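Homoprotocatechuate 2,3-dioxygenase (Brevibacterium fuscum, PDB 4Z6M) cleaves the aromatic ring of homoprotocatechuate with molecular oxygen at an iron(II) site, as an extradiol dioxygenase of the glyoxalase/bleomycin-resistance superfamily. Local coordinates at residues A[15-20]-A[56-61]; A[79-84]-A[126-131]; A[176-181]-A[278-283]. The protein carries 1 engineered substitution. All blocks are in the same frame, centred on the assembly; numbering follows the deposited sequence.

Contact 1: residues A[15-20]-A[56-61]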
loop_
_atom_site.group_PDB
_atom_site.type_symbol
_atom_site.label_atom_id
_atom_site.label_comp_id
_atom_site.label_asym_id
_atom_site.label_seq_id
_atom_site.Cartn_x
_atom_site.Cartn_y
_atom_site.Cartn_z
ATOM N N ILE A 15 -4.922 17.595 29.825
ATOM C CA ILE A 15 -5.688 17.008 28.736
ATOM C C ILE A 15 -4.826 15.955 28.030
ATOM O O ILE A 15 -3.694 16.235 27.613
ATOM C CB ILE A 15 -6.147 18.083 27.746
ATOM C CG1 ILE A 15 -7.106 19.078 28.431
ATOM C CG2 ILE A 15 -6.769 17.458 26.503
ATOM C CD1 ILE A 15 -7.162 20.428 27.727
ATOM N N LEU A 16 -5.384 14.759 27.855
ATOM C CA LEU A 16 -4.692 13.692 27.125
ATOM C C LEU A 16 -4.790 13.832 25.604
ATOM O O LEU A 16 -3.790 13.673 24.892
ATOM C CB LEU A 16 -5.262 12.343 27.532
ATOM C CG LEU A 16 -5.145 11.930 28.993
ATOM C CD1 LEU A 16 -6.030 10.713 29.249
ATOM C CD2 LEU A 16 -3.676 11.658 29.328
ATOM N N ARG A 17 -6.004 14.044 25.108
ATOM C CA ARG A 17 -6.311 13.878 23.686
ATOM C C ARG A 17 -7.746 14.248 23.442
ATOM O O ARG A 17 -8.579 14.192 24.358
ATOM C CB ARG A 17 -6.100 12.437 23.196
ATOM C CG ARG A 17 -6.870 11.390 23.999
ATOM C CD ARG A 17 -6.970 10.098 23.222
ATOM N NE ARG A 17 -7.576 8.998 23.970
ATOM C CZ ARG A 17 -8.346 8.056 23.428
ATOM N NH1 ARG A 17 -8.802 7.060 24.175
ATOM N NH2 ARG A 17 -8.651 8.090 22.143
ATOM N N CYS A 18 -8.057 14.543 22.191
ATOM C CA CYS A 18 -9.435 14.454 21.741
ATOM C C CYS A 18 -9.953 13.036 21.922
ATOM O O CYS A 18 -9.213 12.063 21.777
ATOM C CB CYS A 18 -9.585 14.901 20.296
ATOM S SG CYS A 18 -8.751 13.891 19.072
ATOM N N ALA A 19 -11.219 12.924 22.286
ATOM C CA ALA A 19 -11.784 11.599 22.603
ATOM C C ALA A 19 -13.071 11.254 21.876
ATOM O O ALA A 19 -13.223 10.133 21.404
ATOM C CB ALA A 19 -11.993 11.441 24.090
ATOM N N TYR A 20 -14.033 12.180 21.825
ATOM C CA TYR A 20 -15.239 11.925 21.033
ATOM C C TYR A 20 -15.926 13.229 20.719
ATOM O O TYR A 20 -15.694 14.231 21.396
ATOM C CB TYR A 20 -16.217 10.939 21.737
ATOM C CG TYR A 20 -17.054 11.526 22.871
ATOM C CD1 TYR A 20 -16.607 11.486 24.181
ATOM C CD2 TYR A 20 -18.304 12.081 22.623
ATOM C CE1 TYR A 20 -17.372 12.004 25.226
ATOM C CE2 TYR A 20 -19.065 12.603 23.660
ATOM C CZ TYR A 20 -18.595 12.583 24.950
ATOM O OH TYR A 20 -19.388 13.125 25.948
ATOM N N PHE A 56 -11.613 1.406 15.016
ATOM C CA PHE A 56 -11.080 0.031 15.095
ATOM C C PHE A 56 -10.191 -0.180 16.309
ATOM O O PHE A 56 -10.177 -1.261 16.872
ATOM C CB PHE A 56 -10.287 -0.257 13.822
ATOM C CG PHE A 56 -9.975 -1.710 13.557
ATOM C CD1 PHE A 56 -10.998 -2.640 13.384
ATOM C CD2 PHE A 56 -8.659 -2.136 13.403
ATOM C CE1 PHE A 56 -10.703 -3.958 13.096
ATOM C CE2 PHE A 56 -8.381 -3.455 13.083
ATOM C CZ PHE A 56 -9.399 -4.346 12.933
ATOM N N GLU A 57 -9.376 0.818 16.666
ATOM C CA GLU A 57 -8.375 0.628 17.721
ATOM C C GLU A 57 -8.767 1.208 19.082
ATOM O O GLU A 57 -7.970 1.200 20.016
ATOM C CB GLU A 57 -7.014 1.190 17.275
ATOM C CG GLU A 57 -6.456 0.479 16.073
ATOM C CD GLU A 57 -5.049 0.926 15.694
ATOM O OE1 GLU A 57 -4.635 2.015 16.154
ATOM O OE2 GLU A 57 -4.415 0.161 14.916
ATOM N N GLU A 58 -9.988 1.720 19.194
ATOM C CA GLU A 58 -10.395 2.392 20.429
ATOM C C GLU A 58 -10.774 1.413 21.531
ATOM O O GLU A 58 -11.357 0.370 21.265
ATOM C CB GLU A 58 -11.576 3.312 20.144
ATOM C CG GLU A 58 -11.936 4.210 21.320
ATOM C CD GLU A 58 -10.739 5.010 21.792
ATOM O OE1 GLU A 58 -10.453 6.063 21.142
ATOM O OE2 GLU A 58 -10.074 4.609 22.783
ATOM N N PHE A 59 -10.455 1.759 22.776
ATOM C CA PHE A 59 -10.891 0.973 23.940
ATOM C C PHE A 59 -11.889 1.732 24.829
ATOM O O PHE A 59 -12.591 1.111 25.620
ATOM C CB PHE A 59 -9.714 0.468 24.800
ATOM C CG PHE A 59 -9.070 1.538 25.620
ATOM C CD1 PHE A 59 -8.109 2.373 25.068
ATOM C CD2 PHE A 59 -9.443 1.750 26.929
ATOM C CE1 PHE A 59 -7.563 3.396 25.814
ATOM C CE2 PHE A 59 -8.861 2.764 27.686
ATOM C CZ PHE A 59 -7.936 3.588 27.113
ATOM N N ILE A 60 -11.942 3.064 24.730
ATOM C CA ILE A 60 -12.982 3.808 25.464
ATOM C C ILE A 60 -14.300 3.599 24.740
ATOM O O ILE A 60 -14.350 3.056 23.632
ATOM C CB ILE A 60 -12.660 5.317 25.646
ATOM C CG1 ILE A 60 -12.777 6.120 24.340
ATOM C CG2 ILE A 60 -11.299 5.500 26.315
ATOM C CD1 ILE A 60 -12.813 7.624 24.579
ATOM N N HIS A 61 -15.401 3.987 25.383
ATOM C CA HIS A 61 -16.692 3.503 24.933
ATOM C C HIS A 61 -17.043 3.931 23.510
ATOM O O HIS A 61 -17.643 3.179 22.759
ATOM C CB HIS A 61 -17.767 3.977 25.895
ATOM C CG HIS A 61 -19.130 3.460 25.589
ATOM N ND1 HIS A 61 -20.060 4.194 24.893
ATOM C CD2 HIS A 61 -19.748 2.310 25.939
ATOM C CE1 HIS A 61 -21.196 3.522 24.821
ATOM N NE2 HIS A 61 -21.025 2.368 25.437
#
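Of two flat groups that meet here, the Glu58 carboxylate lies at the edge of the Arg17 guanidinium, near its plane, the two planes 26° apart. The arginine grips end-on. Arg17 NH2 gives a nearly straight bond to the syn lone pair of Glu58 OE1 (2.9 Å, 174° at the hydrogen). Arg17 NH1 bonds to Glu58 OE2 at 3.1 Å, on the syn side but tilted out of the carboxylate plane, so each oxygen takes one nitrogen of a two-pronged salt bridge. The CG2 methyl of Ile60 lies 3.6 Å from Arg17 NH1, and it also rests on a face of the Phe59 ring, off-centre toward the rim. The carboxylate belongs to the loop between strands 50-54 and 64-68 of the N-terminal glyoxalase-type sheet, and the guanidinium to strand 15-25, which has a classic beta bulge where Ala19 and Tyr20 both face Ala78. Glu58 folds back at chi2 (55°), which lets Glu58 OE2 also accept the backbone N-H groups of Phe59 and Ile60 on its anti side. Three donors thus hold one buried oxygen, probably favouring the ionised carboxylate. Farther along the strand, Ala19 CB packs on Ile60 CD1 at 3.9 Å. Arg17 NH1 has a second anionic partner, Asp277 of the second subunit, while Glu58 OE1 also accepts from Asn63.

Contact 2: residues A[79-84]-A[126-131]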
loop_
_atom_site.group_PDB
_atom_site.type_symbol
_atom_site.label_atom_id
_atom_site.label_comp_id
_atom_site.label_asym_id
_atom_site.label_seq_id
_atom_site.Cartn_x
_atom_site.Cartn_y
_atom_site.Cartn_z
ATOM N N PHE A 79 -12.727 16.033 25.318
ATOM C CA PHE A 79 -11.332 15.697 25.543
ATOM C C PHE A 79 -11.227 14.876 26.813
ATOM O O PHE A 79 -11.863 15.193 27.817
ATOM C CB PHE A 79 -10.513 16.971 25.720
ATOM C CG PHE A 79 -10.562 17.881 24.531
ATOM C CD1 PHE A 79 -9.666 17.747 23.498
ATOM C CD2 PHE A 79 -11.528 18.874 24.430
ATOM C CE1 PHE A 79 -9.705 18.577 22.388
ATOM C CE2 PHE A 79 -11.581 19.725 23.319
ATOM C CZ PHE A 79 -10.673 19.562 22.289
ATOM N N ARG A 80 -10.452 13.791 26.751
ATOM C CA ARG A 80 -10.160 13.025 27.953
ATOM C C ARG A 80 -9.011 13.661 28.718
ATOM O O ARG A 80 -8.036 14.122 28.118
ATOM C CB ARG A 80 -9.874 11.571 27.626
ATOM C CG ARG A 80 -10.027 10.661 28.827
ATOM C CD ARG A 80 -9.855 9.189 28.525
ATOM N NE ARG A 80 -10.221 8.418 29.687
ATOM C CZ ARG A 80 -9.757 7.220 30.010
ATOM N NH1 ARG A 80 -8.898 6.571 29.241
ATOM N NH2 ARG A 80 -10.158 6.670 31.136
ATOM N N VAL A 81 -9.159 13.709 30.033
ATOM C CA VAL A 81 -8.141 14.222 30.937
ATOM C C VAL A 81 -7.471 13.093 31.718
ATOM O O VAL A 81 -7.962 11.956 31.741
ATOM C CB VAL A 81 -8.703 15.297 31.882
ATOM C CG1 VAL A 81 -9.210 16.459 31.090
ATOM C CG2 VAL A 81 -9.792 14.755 32.801
ATOM N N ARG A 82 -6.336 13.392 32.330
ATOM C CA ARG A 82 -5.451 12.324 32.828
ATOM C C ARG A 82 -5.994 11.618 34.063
ATOM O O ARG A 82 -5.792 10.420 34.209
ATOM C CB ARG A 82 -4.063 12.863 33.128
ATOM C CG ARG A 82 -3.074 11.769 33.534
ATOM C CD ARG A 82 -1.644 12.258 33.603
ATOM N NE ARG A 82 -1.147 12.558 32.267
ATOM C CZ ARG A 82 -0.726 11.639 31.393
ATOM N NH1 ARG A 82 -0.668 10.353 31.721
ATOM N NH2 ARG A 82 -0.302 12.022 30.194
ATOM N N THR A 83 -6.677 12.352 34.943
ATOM C CA THR A 83 -7.113 11.798 36.234
ATOM C C THR A 83 -8.499 12.335 36.560
ATOM O O THR A 83 -8.916 13.381 36.035
ATOM C CB THR A 83 -6.182 12.200 37.398
ATOM O OG1 THR A 83 -6.275 13.606 37.621
ATOM C CG2 THR A 83 -4.749 11.846 37.129
ATOM N N PRO A 84 -9.204 11.672 37.493
ATOM C CA PRO A 84 -10.474 12.221 37.923
ATOM C C PRO A 84 -10.372 13.664 38.436
ATOM O O PRO A 84 -11.258 14.478 38.181
ATOM C CB PRO A 84 -10.899 11.263 39.037
ATOM C CG PRO A 84 -10.272 9.960 38.669
ATOM C CD PRO A 84 -8.965 10.323 38.039
ATOM N N TYR A 126 -17.260 22.403 24.937
ATOM C CA TYR A 126 -16.210 21.447 25.286
ATOM C C TYR A 126 -16.682 20.538 26.412
ATOM O O TYR A 126 -17.356 20.999 27.335
ATOM C CB TYR A 126 -14.946 22.173 25.733
ATOM C CG TYR A 126 -13.978 22.651 24.662
ATOM C CD1 TYR A 126 -14.288 22.663 23.302
ATOM C CD2 TYR A 126 -12.704 23.029 25.036
ATOM C CE1 TYR A 126 -13.331 23.048 22.354
ATOM C CE2 TYR A 126 -11.753 23.422 24.100
ATOM C CZ TYR A 126 -12.073 23.438 22.762
ATOM O OH TYR A 126 -11.115 23.786 21.840
ATOM N N GLU A 127 -16.297 19.252 26.355
ATOM C CA GLU A 127 -16.436 18.359 27.503
ATOM C C GLU A 127 -15.057 17.876 27.960
ATOM O O GLU A 127 -14.196 17.598 27.134
ATOM C CB GLU A 127 -17.307 17.136 27.184
ATOM C CG GLU A 127 -17.500 16.216 28.394
ATOM C CD GLU A 127 -18.396 15.022 28.113
ATOM O OE1 GLU A 127 -19.656 15.182 28.147
ATOM O OE2 GLU A 127 -17.839 13.933 27.846
ATOM N N PHE A 128 -14.886 17.764 29.269
ATOM C CA PHE A 128 -13.736 17.130 29.887
ATOM C C PHE A 128 -14.229 16.008 30.778
ATOM O O PHE A 128 -15.152 16.187 31.589
ATOM C CB PHE A 128 -12.963 18.143 30.709
ATOM C CG PHE A 128 -12.475 19.301 29.897
ATOM C CD1 PHE A 128 -11.281 19.205 29.202
ATOM C CD2 PHE A 128 -13.260 20.435 29.735
ATOM C CE1 PHE A 128 -10.847 20.240 28.397
ATOM C CE2 PHE A 128 -12.829 21.480 28.936
ATOM C CZ PHE A 128 -11.619 21.383 28.272
ATOM N N PHE A 129 -13.607 14.847 30.627
ATOM C CA PHE A 129 -13.979 13.666 31.426
ATOM C C PHE A 129 -12.734 12.800 31.598
ATOM O O PHE A 129 -11.824 12.858 30.753
ATOM C CB PHE A 129 -15.095 12.863 30.749
ATOM C CG PHE A 129 -14.623 12.096 29.540
ATOM C CD1 PHE A 129 -14.591 12.702 28.302
ATOM C CD2 PHE A 129 -14.119 10.799 29.670
ATOM C CE1 PHE A 129 -14.084 12.026 27.201
ATOM C CE2 PHE A 129 -13.624 10.118 28.566
ATOM C CZ PHE A 129 -13.610 10.728 27.338
ATOM N N PHE A 130 -12.715 12.007 32.671
ATOM C CA PHE A 130 -11.775 10.890 32.813
ATOM C C PHE A 130 -12.493 9.533 32.700
ATOM O O PHE A 130 -12.112 8.686 31.875
ATOM C CB PHE A 130 -11.006 10.953 34.131
ATOM C CG PHE A 130 -10.208 9.719 34.383
ATOM C CD1 PHE A 130 -9.000 9.534 33.745
ATOM C CD2 PHE A 130 -10.723 8.697 35.169
ATOM C CE1 PHE A 130 -8.291 8.367 33.929
ATOM C CE2 PHE A 130 -10.016 7.539 35.373
ATOM C CZ PHE A 130 -8.803 7.369 34.745
ATOM N N GLU A 131 -13.537 9.325 33.508
ATOM C CA GLU A 131 -14.202 8.022 33.587
ATOM C C GLU A 131 -14.919 7.676 32.286
ATOM O O GLU A 131 -15.691 8.460 31.759
ATOM C CB GLU A 131 -15.239 7.997 34.728
ATOM C CG GLU A 131 -14.695 8.293 36.125
ATOM C CD GLU A 131 -15.755 8.430 37.218
ATOM O OE1 GLU A 131 -16.983 8.684 36.961
ATOM O OE2 GLU A 131 -15.312 8.285 38.383
#
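Arg80 clasps the backbone carbonyl of Phe130 side-on, with NE and NH2 both donating to the one oxygen, each at 2.9 Å. The acceptor lies within 5° of the guanidinium plane; NE arrives on a lone pair in the carbonyl plane, whereas NH2 is tilted from that plane. The same guanidinium leans over the Phe130 ring in an off-centre cation-pi contact, Arg80 CZ lying 4.7 Å from the ring centroid. Pro84 covers the other face, its CD 4.0 Å from the Phe130 centroid in a CH-pi contact, and Val81 O sits at the ring's edge. The aromatic ring is thereby clamped between a cation and a proline.

Behind this clamp runs a parallel pairing of strands 73-81 and 125-129, neighbours in the N-terminal sheet of the glyoxalase/dioxygenase fold, with helix 84-96 in the connection between them. Phe79 N donates to Glu127 O (2.8 Å) and Val81 N to Phe129 O (2.9 Å); the bond from Phe129 N to Phe79 O is weak. On the face with Arg80, the Phe129 ring turns back across the neighbouring strand, because its CG stands between backbone N and carbonyl carbon (chi1 73°), and Arg80 CA lies over it. On the other face, Phe79 points the edge of its ring at the face of Tyr126 in a T-shaped pair, with CE2 above the ring centre and the planes at 63°. Val81 CG1 meets the edge of Phe128 nearby.

Outer partners set these groups in place. Arg80 NH1 forms salt bridges to Asp277 and Asp279 of the second subunit, Tyr126 OH bonds to Gln158, and Phe79 also makes an edge-to-face pair with Phe156, while Phe128 packs against Ala90 of helix 84-96.

Contact 3: residues A[176-181]-A[278-283]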
loop_
_atom_site.group_PDB
_atom_site.type_symbol
_atom_site.label_atom_id
_atom_site.label_comp_id
_atom_site.label_asym_id
_atom_site.label_seq_id
_atom_site.Cartn_x
_atom_site.Cartn_y
_atom_site.Cartn_z
ATOM N N ARG A 176 -0.185 22.825 22.404
ATOM C CA ARG A 176 1.048 23.361 21.838
ATOM C C ARG A 176 0.877 23.501 20.328
ATOM O O ARG A 176 0.499 22.544 19.639
ATOM C CB ARG A 176 2.212 22.402 22.156
ATOM C CG ARG A 176 2.364 22.048 23.651
ATOM C CD ARG A 176 2.023 20.574 23.974
ATOM N NE ARG A 176 2.440 20.145 25.323
ATOM C CZ ARG A 176 2.202 18.940 25.868
ATOM N NH1 ARG A 176 1.525 17.992 25.209
ATOM N NH2 ARG A 176 2.642 18.674 27.099
ATOM N N VAL A 177 1.158 24.700 19.817
ATOM C CA VAL A 177 1.020 24.945 18.388
ATOM C C VAL A 177 2.116 24.220 17.641
ATOM O O VAL A 177 3.276 24.222 18.051
ATOM C CB VAL A 177 1.026 26.452 18.069
ATOM C CG1 VAL A 177 1.054 26.709 16.570
ATOM C CG2 VAL A 177 -0.209 27.083 18.702
ATOM N N THR A 178 1.719 23.586 16.557
ATOM C CA THR A 178 2.637 22.868 15.684
ATOM C C THR A 178 2.833 23.605 14.401
ATOM O O THR A 178 3.961 23.826 14.012
ATOM C CB THR A 178 2.106 21.445 15.444
ATOM O OG1 THR A 178 0.750 21.521 14.990
ATOM C CG2 THR A 178 2.176 20.674 16.714
ATOM N N GLU A 179 1.756 23.952 13.712
ATOM C CA GLU A 179 1.837 24.677 12.452
ATOM C C GLU A 179 0.802 25.791 12.396
ATOM O O GLU A 179 -0.195 25.759 13.113
ATOM C CB GLU A 179 1.629 23.726 11.276
ATOM C CG GLU A 179 2.583 22.525 11.313
ATOM C CD GLU A 179 2.842 21.899 9.958
ATOM O OE1 GLU A 179 2.855 22.638 8.980
ATOM O OE2 GLU A 179 3.063 20.656 9.870
ATOM N N ASP A 180 1.039 26.774 11.538
ATOM C CA ASP A 180 0.075 27.847 11.311
ATOM C C ASP A 180 0.235 28.433 9.927
ATOM O O ASP A 180 1.203 28.114 9.212
ATOM C CB ASP A 180 0.120 28.888 12.430
ATOM C CG ASP A 180 1.370 29.712 12.477
ATOM O OD1 ASP A 180 2.376 29.401 11.853
ATOM O OD2 ASP A 180 1.361 30.683 13.239
ATOM N N ILE A 181 -0.759 29.240 9.551
ATOM C CA ILE A 181 -0.734 29.927 8.271
ATOM C C ILE A 181 -0.909 31.415 8.537
ATOM O O ILE A 181 -1.871 31.809 9.192
ATOM C CB ILE A 181 -1.865 29.426 7.334
ATOM C CG1 ILE A 181 -1.644 27.965 6.952
ATOM C CG2 ILE A 181 -1.981 30.294 6.083
ATOM C CD1 ILE A 181 -2.780 27.339 6.165
ATOM N N PRO A 278 9.070 18.832 23.648
ATOM C CA PRO A 278 8.527 20.158 23.994
ATOM C C PRO A 278 9.040 21.308 23.111
ATOM O O PRO A 278 8.410 22.368 23.041
ATOM C CB PRO A 278 8.963 20.335 25.448
ATOM C CG PRO A 278 10.183 19.490 25.555
ATOM C CD PRO A 278 9.849 18.257 24.750
ATOM N N ASP A 279 10.183 21.075 22.470
ATOM C CA ASP A 279 10.774 22.012 21.522
ATOM C C ASP A 279 10.544 21.585 20.063
ATOM O O ASP A 279 11.254 21.992 19.156
ATOM C CB ASP A 279 12.261 22.200 21.805
ATOM C CG ASP A 279 13.076 20.920 21.619
ATOM O OD1 ASP A 279 12.459 19.830 21.488
ATOM O OD2 ASP A 279 14.328 21.009 21.621
ATOM N N ASN A 280 9.533 20.755 19.851
ATOM C CA ASN A 280 9.083 20.414 18.507
ATOM C C ASN A 280 9.075 21.648 17.628
ATOM O O ASN A 280 8.444 22.641 17.981
ATOM C CB ASN A 280 7.684 19.854 18.554
ATOM C CG ASN A 280 7.209 19.419 17.195
ATOM O OD1 ASN A 280 7.718 18.449 16.642
ATOM N ND2 ASN A 280 6.250 20.135 16.647
ATOM N N PRO A 281 9.739 21.591 16.458
ATOM C CA PRO A 281 9.835 22.818 15.677
ATOM C C PRO A 281 8.494 23.215 15.086
ATOM O O PRO A 281 7.819 22.398 14.483
ATOM C CB PRO A 281 10.827 22.457 14.569
ATOM C CG PRO A 281 11.629 21.317 15.097
ATOM C CD PRO A 281 10.700 20.556 16.002
ATOM N N THR A 282 8.110 24.468 15.271
ATOM C CA THR A 282 6.889 24.962 14.682
ATOM C C THR A 282 7.144 25.321 13.209
ATOM O O THR A 282 8.275 25.607 12.784
ATOM C CB THR A 282 6.378 26.182 15.425
ATOM O OG1 THR A 282 7.380 27.196 15.345
ATOM C CG2 THR A 282 6.127 25.844 16.860
ATOM N N ILE A 283 6.102 25.260 12.417
ATOM C CA ILE A 283 6.193 25.579 10.996
ATOM C C ILE A 283 5.119 26.619 10.654
ATOM O O ILE A 283 3.951 26.399 10.928
ATOM C CB ILE A 283 5.969 24.329 10.126
ATOM C CG1 ILE A 283 6.933 23.183 10.513
ATOM C CG2 ILE A 283 6.134 24.688 8.657
ATOM C CD1 ILE A 283 6.625 21.832 9.891
HETATM O O HOH W 1 5.475 22.567 18.153
HETATM O O HOH W 2 5.360 20.973 13.999
#
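A short parallel bridge between Glu179 and Ile283 adds strand 283-286 to the margin of the C-terminal glyoxalase-type sheet, beside strand 176-182. Two backbone hydrogen bonds make the pairing: Ile283 N donates to Thr178 O at 3.0 Å, and Ile283 O accepts from Asp180 N at the same length. CA-H groups of Thr282 and Glu179 approach the same two oxygens.

Among side chains, Glu179 and Ile283 run side by side on one face of the sheet. The carboxylate lies alongside the isoleucine, Glu179 OE1 3.7 Å from Ile283 CB and Glu179 OE2 3.8 Å from Ile283 CD1. The polar partners of the Glu179 carboxylate lie beyond the two segments, with OE1 bonded to Trp285 and OE2 to Tyr273 and Ser251. Thr282 directs CG2, anti to its carbonyl carbon, toward Val177 O.

Before the pairing begins, where 278-282 is still loop, two waters bridge it to strand 176-182. Asn280 reaches back with CG opposite the backbone N (chi1 -177°), and its ND2 donates to both, while OD1 binds Arg137 of the second subunit. One water donates to Val177 O and Asn280 O; the other accepts from Asn280 ND2 at 2.9 Å and donates to Thr178 O and, also at 2.9 Å, to Pro281 O.

Overall arrangement
The three contacts follow one another along the chain, each closing before the next opens. Contacts 1 and 2 share the N-terminal mixed sheet, where strands 15-25 and 73-81 are neighbours; their centres are about 10 Å apart, and Tyr20 OH lies 2.6 Å from Glu127 OE2 in a probable hydrogen bond. Contact 3 lies on the C-terminal sheet, which carries the iron ligands His155, His214 and Glu267. Its centre is about 23 Å from that of contact 1 and about 24 Å from that of contact 2. All three touch the second subunit: the 278-283 loop of one chain meets the region of contacts 1 and 2 on the other, with Pro281 against Phe59, so the interface joins one chain's N-terminal sheet region to the other's loop.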